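Local atomic coordinates of Lmo2446 protein (PDB entry 5I0D), a protein that belongs to glycoside hydrolase family 31, with a TIM-barrel domain followed by a C-terminal domain and a family 6 carbohydrate-binding module that holds alpha-D-glucopyranose and calcium. Residues T963-G968 with G1053-H1058; A939-E944 with F978-V983; Y645-A650 with A787-L792. All blocks are in the same frame, centred on the assembly; numbering follows the deposited sequence.

In the fold
Three contacts illustrate how chemistry follows place in a multidomain fold. Contacts 1 and 2 are buried, belong to the carbohydrate-binding module and touch each other, their centres about 15 Å apart; both supply ligands to one calcium ion, and strands 941-942 and 1054-1062 are neighbours in one sheet. Contact 1 is a backbone pairing within that sheet, with sugars bound around it. Contact 2 spans two sheets and relies on aromatic rings and a tyrosine hydroxyl. Contact 3, only partly buried and some 27 to 29 Å from the others between centres, joins a helix of the TIM barrel to a loop of the following domain, and there charged side chains do most of the work.

Contact 1: T963-G968 with G1053-H1058. With CA (calcium ion), chain S; GLC (alpha-D-glucopyranose), chain D; GLC (alpha-D-glucopyranose), chain C; GLC (alpha-D-glucopyranose), chain B.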
loop_
_atom_site.group_PDB
_atom_site.type_symbol
_atom_site.label_atom_id
_atom_site.label_comp_id
_atom_site.label_asym_id
_atom_site.label_seq_id
_atom_site.Cartn_x
_atom_site.Cartn_y
_atom_site.Cartn_z
ATOM N N THR A 963 11.414 -33.819 8.885
ATOM C CA THR A 963 12.323 -33.545 10.004
ATOM C C THR A 963 12.395 -34.696 11.011
ATOM O O THR A 963 13.182 -34.646 11.943
ATOM C CB THR A 963 11.878 -32.290 10.783
ATOM O OG1 THR A 963 10.564 -32.502 11.325
ATOM C CG2 THR A 963 11.890 -31.057 9.871
ATOM N N GLY A 964 11.572 -35.720 10.826
ATOM C CA GLY A 964 11.577 -36.864 11.733
ATOM C C GLY A 964 10.390 -37.773 11.538
ATOM O O GLY A 964 9.977 -38.016 10.409
ATOM N N PHE A 965 9.851 -38.279 12.647
ATOM C CA PHE A 965 8.738 -39.223 12.621
ATOM C C PHE A 965 8.000 -39.134 13.946
ATOM O O PHE A 965 8.506 -38.541 14.909
ATOM C CB PHE A 965 9.230 -40.657 12.393
ATOM C CG PHE A 965 10.411 -41.047 13.257
ATOM C CD1 PHE A 965 10.225 -41.558 14.547
ATOM C CD2 PHE A 965 11.703 -40.922 12.775
ATOM C CE1 PHE A 965 11.305 -41.929 15.324
ATOM C CE2 PHE A 965 12.794 -41.271 13.557
ATOM C CZ PHE A 965 12.595 -41.776 14.835
ATOM N N VAL A 966 6.803 -39.712 13.995
ATOM C CA VAL A 966 6.081 -39.831 15.247
ATOM C C VAL A 966 6.558 -41.120 15.904
ATOM O O VAL A 966 6.554 -42.189 15.270
ATOM C CB VAL A 966 4.555 -39.814 15.052
ATOM C CG1 VAL A 966 3.837 -40.184 16.345
ATOM C CG2 VAL A 966 4.106 -38.442 14.571
ATOM N N ALA A 967 6.963 -41.011 17.164
ATOM C CA ALA A 967 7.675 -42.088 17.872
ATOM C C ALA A 967 6.769 -42.951 18.762
ATOM O O ALA A 967 6.085 -42.428 19.640
ATOM C CB ALA A 967 8.774 -41.489 18.734
ATOM N N GLY A 968 6.780 -44.268 18.544
ATOM C CA GLY A 968 6.079 -45.209 19.439
ATOM C C GLY A 968 4.607 -45.364 19.108
ATOM O O GLY A 968 4.177 -46.404 18.583
ATOM N N GLY A 1053 4.650 -51.086 19.157
ATOM C CA GLY A 1053 5.181 -49.779 18.815
ATOM C C GLY A 1053 5.621 -49.663 17.371
ATOM O O GLY A 1053 6.139 -50.621 16.773
ATOM N N ILE A 1054 5.422 -48.480 16.805
ATOM C CA ILE A 1054 6.002 -48.133 15.520
ATOM C C ILE A 1054 6.616 -46.745 15.587
ATOM O O ILE A 1054 6.358 -45.971 16.512
ATOM C CB ILE A 1054 4.972 -48.166 14.365
ATOM C CG1 ILE A 1054 3.951 -47.026 14.470
ATOM C CG2 ILE A 1054 4.266 -49.515 14.311
ATOM C CD1 ILE A 1054 2.977 -46.972 13.300
ATOM N N ASN A 1055 7.435 -46.455 14.592
ATOM C CA ASN A 1055 7.794 -45.085 14.274
ATOM C C ASN A 1055 7.112 -44.767 12.971
ATOM O O ASN A 1055 7.247 -45.532 12.021
ATOM C CB ASN A 1055 9.303 -44.955 14.165
ATOM C CG ASN A 1055 9.982 -45.099 15.511
ATOM O OD1 ASN A 1055 9.348 -44.944 16.558
ATOM N ND2 ASN A 1055 11.273 -45.402 15.495
ATOM N N PHE A 1056 6.387 -43.650 12.921
ATOM C CA PHE A 1056 5.481 -43.321 11.800
ATOM C C PHE A 1056 6.076 -42.122 11.062
ATOM O O PHE A 1056 6.140 -41.029 11.601
ATOM C CB PHE A 1056 4.102 -43.025 12.393
ATOM C CG PHE A 1056 2.991 -42.738 11.395
ATOM C CD1 PHE A 1056 3.110 -42.969 10.016
ATOM C CD2 PHE A 1056 1.765 -42.289 11.874
ATOM C CE1 PHE A 1056 2.044 -42.690 9.159
ATOM C CE2 PHE A 1056 0.694 -42.038 11.022
ATOM C CZ PHE A 1056 0.837 -42.233 9.662
ATOM N N ASP A 1057 6.519 -42.344 9.832
ATOM C CA ASP A 1057 7.283 -41.334 9.109
ATOM C C ASP A 1057 6.420 -40.327 8.346
ATOM O O ASP A 1057 6.647 -39.087 8.450
ATOM C CB ASP A 1057 8.266 -42.006 8.147
ATOM C CG ASP A 1057 9.109 -41.005 7.394
ATOM O OD1 ASP A 1057 9.207 -39.846 7.863
ATOM O OD2 ASP A 1057 9.644 -41.379 6.331
ATOM N N HIS A 1058 5.500 -40.893 7.544
ATOM C CA HIS A 1058 4.640 -40.134 6.626
ATOM C C HIS A 1058 3.564 -40.995 5.988
ATOM O O HIS A 1058 3.623 -42.232 6.055
ATOM C CB HIS A 1058 5.463 -39.415 5.513
ATOM C CG HIS A 1058 6.077 -40.314 4.467
ATOM N ND1 HIS A 1058 7.392 -40.197 4.085
ATOM C CD2 HIS A 1058 5.548 -41.276 3.669
ATOM C CE1 HIS A 1058 7.664 -41.070 3.134
ATOM N NE2 HIS A 1058 6.563 -41.742 2.862
HETATM CA CA CA S . 8.616 -37.713 8.572
HETATM C C1 GLC D . 12.870 -48.233 20.417
HETATM C C2 GLC D . 13.189 -47.403 19.180
HETATM C C3 GLC D . 12.299 -46.169 19.103
HETATM C C4 GLC D . 10.832 -46.582 19.154
HETATM C C5 GLC D . 10.596 -47.470 20.373
HETATM C C6 GLC D . 9.178 -48.005 20.447
HETATM O O2 GLC D . 14.568 -47.013 19.157
HETATM O O3 GLC D . 12.602 -45.474 17.895
HETATM O O4 GLC D . 10.007 -45.414 19.231
HETATM O O5 GLC D . 11.488 -48.593 20.366
HETATM O O6 GLC D . 9.051 -48.636 21.724
HETATM C C1 GLC C . 6.817 -30.278 14.096
HETATM C C2 GLC C . 8.170 -30.910 13.750
HETATM C C3 GLC C . 9.278 -29.869 13.729
HETATM C C4 GLC C . 8.894 -28.674 12.859
HETATM C C5 GLC C . 7.524 -28.138 13.239
HETATM C C6 GLC C . 7.076 -27.054 12.286
HETATM O O1 GLC C . 6.779 -29.819 15.450
HETATM O O2 GLC C . 8.501 -31.936 14.692
HETATM O O3 GLC C . 10.469 -30.460 13.198
HETATM O O4 GLC C . 9.872 -27.642 12.999
HETATM O O5 GLC C . 6.543 -29.188 13.205
HETATM O O6 GLC C . 5.853 -26.548 12.809
HETATM C C1 GLC B . 7.726 -49.156 21.936
HETATM C C2 GLC B . 7.599 -49.546 23.402
HETATM C C3 GLC B . 8.532 -50.715 23.725
HETATM C C4 GLC B . 8.269 -51.874 22.768
HETATM C C5 GLC B . 8.258 -51.426 21.307
HETATM C C6 GLC B . 7.770 -52.540 20.391
HETATM O O2 GLC B . 7.878 -48.394 24.209
HETATM O O3 GLC B . 8.277 -51.128 25.072
HETATM O O4 GLC B . 9.290 -52.862 22.908
HETATM O O5 GLC B . 7.414 -50.288 21.126
HETATM O O6 GLC B . 6.367 -52.738 20.577
#
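Antiparallel strand pairing in the carbohydrate-binding module joins V966 to F1056 through two mutual backbone bonds, V966 N to F1056 O and F1056 N to V966 O, both 2.8 Å. I1054 N continues the ladder to G968 O, while the return bond from G968 N to I1054 O is weak and bent. D1057 and H1058 both face R994 as a classic beta bulge.

Side chains pack on both faces. V966 and F1056 meet CB to CB at 4.2 Å. On the A967 and N1055 face, the F965 ring lies obliquely against the N1055 amide, the planes 25° apart and CE1 of F965 3.4 Å from CG of N1055.

Metal bonding closes one end. The calcium ion takes G964 O, D1057 O and D1057 OD1; E942, E944 and T961 complete the site, and D1057 OD2 bridges to R994.

Sugars are bound by T963 and G1053, flanking the strands: T963 OG1 hydrogen-bonds O3 of one alpha-D-glucopyranose, and G1053 N donates to O6 of another. A third is held by both ends of the N1055 amide, on the face shared with A967: OD1 accepts from O4 while ND2 donates to O3 at 2.7 Å, the N-H almost straight at 172°.

Contact 2: A939-E944 with F978-V983; sequences APYEAE and FDIDAV. With CA (calcium ion), chain S.
Y941 crosses from its short strand to strand 975-981 and shows how one aromatic side chain can tie together the two sheets of the carbohydrate-binding module. Its CB rests 3.8 Å from CD2 of F978. With chi1 at -72°, CG lies beside the backbone N, and the ring reaches over I980: CG1 of I980 sits 3.8 Å from the ring centroid, only 7° off the normal, a CH-pi contact over one face. Farther out, CE1 meets CG2 of the same isoleucine, while CE2 comes within 3.5 Å of D979 O. At the tip, the hydroxyl OH accepts a nearly straight hydrogen bond from D981 N (3.1 Å, 163°). A water in the ring plane, 2.6 Å from the Y941 OH, donates to D981 O, so D981 N is joined to the phenol directly and D981 O through the water.

F978 CE2 lies 3.7 Å from A943 CA, and CZ touches the methyl of A943, where strand 941-942 gives way to a 3-10 segment and E942 and E944 reach the calcium ion: E942 gives OE1 and E944 both carboxylate oxygens. The second oxygen of E942, OE2, bonds to N916.

Strand 1054-1062 pairs with Y941 and A943 through the backbone and packs V1059 and I1061 on I980; strand 1039-1045 flanks strand 975-981, and V776 of strand 776-778 touches Y941.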
loop_
_atom_site.group_PDB
_atom_site.type_symbol
_atom_site.label_atom_id
_atom_site.label_comp_id
_atom_site.label_asym_id
_atom_site.label_seq_id
_atom_site.Cartn_x
_atom_site.Cartn_y
_atom_site.Cartn_z
ATOM N N ALA A 939 3.864 -34.757 -2.840
ATOM C CA ALA A 939 4.784 -34.855 -1.728
ATOM C C ALA A 939 4.110 -35.511 -0.510
ATOM O O ALA A 939 2.897 -35.365 -0.321
ATOM C CB ALA A 939 5.327 -33.495 -1.329
ATOM N N PRO A 940 4.902 -36.220 0.307
ATOM C CA PRO A 940 4.350 -36.843 1.488
ATOM C C PRO A 940 3.706 -35.859 2.444
ATOM O O PRO A 940 4.102 -34.690 2.507
ATOM C CB PRO A 940 5.567 -37.488 2.160
ATOM C CG PRO A 940 6.612 -37.554 1.116
ATOM C CD PRO A 940 6.364 -36.380 0.245
ATOM N N TYR A 941 2.723 -36.371 3.172
ATOM C CA TYR A 941 2.172 -35.725 4.332
ATOM C C TYR A 941 2.951 -36.246 5.538
ATOM O O TYR A 941 2.781 -37.396 5.945
ATOM C CB TYR A 941 0.688 -36.075 4.463
ATOM C CG TYR A 941 -0.159 -35.386 3.431
ATOM C CD1 TYR A 941 -0.341 -35.932 2.156
ATOM C CD2 TYR A 941 -0.784 -34.178 3.728
ATOM C CE1 TYR A 941 -1.112 -35.278 1.197
ATOM C CE2 TYR A 941 -1.563 -33.527 2.796
ATOM C CZ TYR A 941 -1.712 -34.061 1.536
ATOM O OH TYR A 941 -2.534 -33.387 0.672
ATOM N N GLU A 942 3.837 -35.409 6.076
ATOM C CA GLU A 942 4.693 -35.842 7.192
ATOM C C GLU A 942 3.885 -36.046 8.475
ATOM O O GLU A 942 3.118 -35.179 8.875
ATOM C CB GLU A 942 5.812 -34.836 7.442
ATOM C CG GLU A 942 6.775 -34.649 6.279
ATOM C CD GLU A 942 7.466 -35.934 5.861
ATOM O OE1 GLU A 942 7.576 -36.837 6.706
ATOM O OE2 GLU A 942 7.907 -36.041 4.692
ATOM N N ALA A 943 4.057 -37.205 9.120
ATOM C CA ALA A 943 3.363 -37.493 10.372
ATOM C C ALA A 943 3.684 -36.457 11.442
ATOM O O ALA A 943 2.818 -36.045 12.228
ATOM C CB ALA A 943 3.753 -38.885 10.880
ATOM N N GLU A 944 4.943 -36.049 11.457
ATOM C CA GLU A 944 5.446 -35.024 12.361
ATOM C C GLU A 944 4.747 -33.649 12.197
ATOM O O GLU A 944 4.750 -32.850 13.122
ATOM C CB GLU A 944 6.996 -34.922 12.270
ATOM C CG GLU A 944 7.647 -34.604 10.894
ATOM C CD GLU A 944 8.061 -35.809 9.984
ATOM O OE1 GLU A 944 7.359 -36.814 10.080
ATOM O OE2 GLU A 944 9.018 -35.535 9.221
ATOM N N PHE A 978 -4.442 -36.309 9.859
ATOM C CA PHE A 978 -3.995 -35.623 8.666
ATOM C C PHE A 978 -5.199 -34.987 7.971
ATOM O O PHE A 978 -6.270 -35.585 7.924
ATOM C CB PHE A 978 -3.361 -36.592 7.673
ATOM C CG PHE A 978 -2.153 -37.341 8.181
ATOM C CD1 PHE A 978 -2.296 -38.523 8.879
ATOM C CD2 PHE A 978 -0.856 -36.897 7.877
ATOM C CE1 PHE A 978 -1.191 -39.250 9.314
ATOM C CE2 PHE A 978 0.256 -37.618 8.311
ATOM C CZ PHE A 978 0.083 -38.796 9.034
ATOM N N ASP A 979 -5.002 -33.782 7.447
ATOM C CA ASP A 979 -5.929 -33.155 6.520
ATOM C C ASP A 979 -5.324 -33.342 5.134
ATOM O O ASP A 979 -4.278 -32.768 4.828
ATOM C CB ASP A 979 -6.086 -31.673 6.827
ATOM C CG ASP A 979 -7.079 -31.391 7.944
ATOM O OD1 ASP A 979 -7.398 -32.301 8.743
ATOM O OD2 ASP A 979 -7.563 -30.220 8.006
ATOM N N ILE A 980 -5.952 -34.171 4.306
ATOM C CA ILE A 980 -5.346 -34.609 3.057
ATOM C C ILE A 980 -6.227 -34.248 1.878
ATOM O O ILE A 980 -7.417 -34.514 1.881
ATOM C CB ILE A 980 -5.089 -36.125 3.115
ATOM C CG1 ILE A 980 -3.954 -36.388 4.102
ATOM C CG2 ILE A 980 -4.748 -36.706 1.758
ATOM C CD1 ILE A 980 -3.561 -37.830 4.237
ATOM N N ASP A 981 -5.614 -33.655 0.855
ATOM C CA ASP A 981 -6.324 -33.337 -0.373
ATOM C C ASP A 981 -6.352 -34.514 -1.326
ATOM O O ASP A 981 -5.361 -35.239 -1.485
ATOM C CB ASP A 981 -5.698 -32.132 -1.059
ATOM C CG ASP A 981 -6.044 -30.840 -0.355
ATOM O OD1 ASP A 981 -7.211 -30.689 0.102
ATOM O OD2 ASP A 981 -5.139 -29.969 -0.251
ATOM N N ALA A 982 -7.509 -34.714 -1.952
ATOM C CA ALA A 982 -7.610 -35.676 -3.031
ATOM C C ALA A 982 -6.807 -35.110 -4.187
ATOM O O ALA A 982 -7.195 -34.108 -4.770
ATOM C CB ALA A 982 -9.048 -35.906 -3.435
ATOM N N VAL A 983 -5.697 -35.772 -4.501
ATOM C CA VAL A 983 -4.704 -35.259 -5.440
ATOM C C VAL A 983 -5.354 -34.895 -6.746
ATOM O O VAL A 983 -5.132 -33.791 -7.240
ATOM C CB VAL A 983 -3.555 -36.284 -5.699
ATOM C CG1 VAL A 983 -2.481 -35.680 -6.578
ATOM C CG2 VAL A 983 -2.935 -36.767 -4.380
HETATM CA CA CA S . 8.616 -37.713 8.572
HETATM O O HOH W 1 -2.637 -34.464 -1.659
#

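Contact 3: Y645-A650 with A787-L792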
loop_
_atom_site.group_PDB
_atom_site.type_symbol
_atom_site.label_atom_id
_atom_site.label_comp_id
_atom_site.label_asym_id
_atom_site.label_seq_id
_atom_site.Cartn_x
_atom_site.Cartn_y
_atom_site.Cartn_z
ATOM N N TYR A 645 11.015 -5.950 17.552
ATOM C CA TYR A 645 11.993 -5.826 16.480
ATOM C C TYR A 645 11.989 -7.079 15.580
ATOM O O TYR A 645 11.953 -6.985 14.346
ATOM C CB TYR A 645 13.390 -5.533 17.050
ATOM C CG TYR A 645 14.358 -5.121 15.983
ATOM C CD1 TYR A 645 14.461 -3.788 15.586
ATOM C CD2 TYR A 645 15.154 -6.063 15.328
ATOM C CE1 TYR A 645 15.337 -3.405 14.584
ATOM C CE2 TYR A 645 16.017 -5.678 14.324
ATOM C CZ TYR A 645 16.103 -4.350 13.955
ATOM O OH TYR A 645 16.956 -3.973 12.941
ATOM N N LYS A 646 11.958 -8.246 16.205
ATOM C CA LYS A 646 11.928 -9.520 15.462
ATOM C C LYS A 646 10.649 -9.729 14.665
ATOM O O LYS A 646 10.710 -10.137 13.505
ATOM C CB LYS A 646 12.126 -10.696 16.413
ATOM C CG LYS A 646 13.539 -10.832 16.912
ATOM C CD LYS A 646 13.654 -12.076 17.762
ATOM C CE LYS A 646 15.097 -12.437 18.070
ATOM N NZ LYS A 646 15.141 -13.674 18.903
ATOM N N ARG A 647 9.495 -9.439 15.267
ATOM C CA ARG A 647 8.208 -9.532 14.541
ATOM C C ARG A 647 8.133 -8.563 13.376
ATOM O O ARG A 647 7.657 -8.918 12.284
ATOM C CB ARG A 647 7.030 -9.254 15.477
ATOM C CG ARG A 647 6.828 -10.275 16.583
ATOM C CD ARG A 647 6.792 -11.698 16.047
ATOM N NE ARG A 647 6.245 -12.667 17.016
ATOM C CZ ARG A 647 6.162 -13.979 16.787
ATOM N NH1 ARG A 647 6.600 -14.500 15.628
ATOM N NH2 ARG A 647 5.698 -14.798 17.732
ATOM N N ALA A 648 8.622 -7.341 13.597
ATOM C CA ALA A 648 8.631 -6.312 12.562
ATOM C C ALA A 648 9.556 -6.673 11.413
ATOM O O ALA A 648 9.206 -6.492 10.243
ATOM C CB ALA A 648 9.029 -4.958 13.144
ATOM N N THR A 649 10.736 -7.167 11.749
ATOM C CA THR A 649 11.723 -7.564 10.746
ATOM C C THR A 649 11.100 -8.564 9.777
ATOM O O THR A 649 11.246 -8.427 8.556
ATOM C CB THR A 649 12.942 -8.245 11.394
ATOM O OG1 THR A 649 13.636 -7.325 12.215
ATOM C CG2 THR A 649 13.903 -8.763 10.353
ATOM N N ALA A 650 10.400 -9.560 10.335
ATOM C CA ALA A 650 9.801 -10.618 9.505
ATOM C C ALA A 650 8.774 -10.056 8.518
ATOM O O ALA A 650 8.818 -10.401 7.322
ATOM C CB ALA A 650 9.180 -11.688 10.379
ATOM N N ALA A 787 4.149 -20.146 16.122
ATOM C CA ALA A 787 5.211 -19.286 15.606
ATOM C C ALA A 787 5.911 -18.653 16.789
ATOM O O ALA A 787 5.400 -17.687 17.377
ATOM C CB ALA A 787 4.640 -18.212 14.692
ATOM N N ASP A 788 7.064 -19.187 17.145
ATOM C CA ASP A 788 7.877 -18.546 18.156
ATOM C C ASP A 788 8.363 -17.189 17.610
ATOM O O ASP A 788 8.115 -16.837 16.457
ATOM C CB ASP A 788 9.026 -19.449 18.636
ATOM C CG ASP A 788 10.121 -19.656 17.589
ATOM O OD1 ASP A 788 10.279 -18.854 16.653
ATOM O OD2 ASP A 788 10.849 -20.656 17.709
ATOM N N VAL A 789 9.061 -16.429 18.437
ATOM C CA VAL A 789 9.422 -15.061 18.057
ATOM C C VAL A 789 10.278 -14.918 16.774
ATOM O O VAL A 789 10.296 -13.852 16.142
ATOM C CB VAL A 789 10.062 -14.337 19.269
ATOM C CG1 VAL A 789 11.471 -14.860 19.567
ATOM C CG2 VAL A 789 10.062 -12.852 19.035
ATOM N N ASP A 790 10.960 -15.993 16.380
ATOM C CA ASP A 790 11.810 -16.006 15.190
ATOM C C ASP A 790 11.110 -16.513 13.931
ATOM O O ASP A 790 11.726 -16.566 12.858
ATOM C CB ASP A 790 13.031 -16.877 15.459
ATOM C CG ASP A 790 13.778 -16.442 16.687
ATOM O OD1 ASP A 790 14.118 -15.251 16.789
ATOM O OD2 ASP A 790 14.017 -17.275 17.573
ATOM N N THR A 791 9.826 -16.845 14.047
ATOM C CA THR A 791 9.124 -17.602 13.025
ATOM C C THR A 791 7.993 -16.764 12.396
ATOM O O THR A 791 7.247 -16.093 13.106
ATOM C CB THR A 791 8.541 -18.867 13.671
ATOM O OG1 THR A 791 9.630 -19.660 14.186
ATOM C CG2 THR A 791 7.719 -19.690 12.673
ATOM N N LEU A 792 7.872 -16.869 11.071
ATOM C CA LEU A 792 6.852 -16.182 10.264
ATOM C C LEU A 792 6.087 -17.196 9.417
ATOM O O LEU A 792 6.678 -17.821 8.543
ATOM C CB LEU A 792 7.508 -15.174 9.322
ATOM C CG LEU A 792 6.558 -14.392 8.392
ATOM C CD1 LEU A 792 5.683 -13.432 9.186
ATOM C CD2 LEU A 792 7.305 -13.627 7.316
HETATM O O HOH W 2 10.265 -12.990 13.549
HETATM O O HOH W 3 16.364 -16.870 18.882
#
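D790 OD1 takes the ammonium of K646 on its syn lone pair, NZ to OD1 2.8 Å, and also accepts from T690; K646 NZ bonds T686 too. The lysine runs extended beyond CG, and its side chain crosses that of V789 at about a right angle, CD 3.9 Å from V789 CG2. This salt bridge joins a barrel-domain helix to a type I turn, D788 to T791, in which D788 OD1 accepts from D790 N as an Asx turn and also from T791 OG1, the two donors on opposite faces of the carboxylate.

R647 meets the turn with its guanidinium. A bend at chi2, -51°, brings this group over V789 CA, 3.6 Å above the centre of one face. NH2 donates to A787 O (2.9 Å, 174°) in the guanidinium plane, and NH1 stands 2.9 Å from D788 O and 3.1 Å from T791 O. A water donates to both K646 O and V789 O, linking the backbones.

Beyond the turn, A650 CB packs on L792 CB at 4.0 Å. The interface lies between helix 642-653 and the loop joining strands 781-786 and 794-797, with helix 687-700 touching L792 and helix 607-622 touching R647.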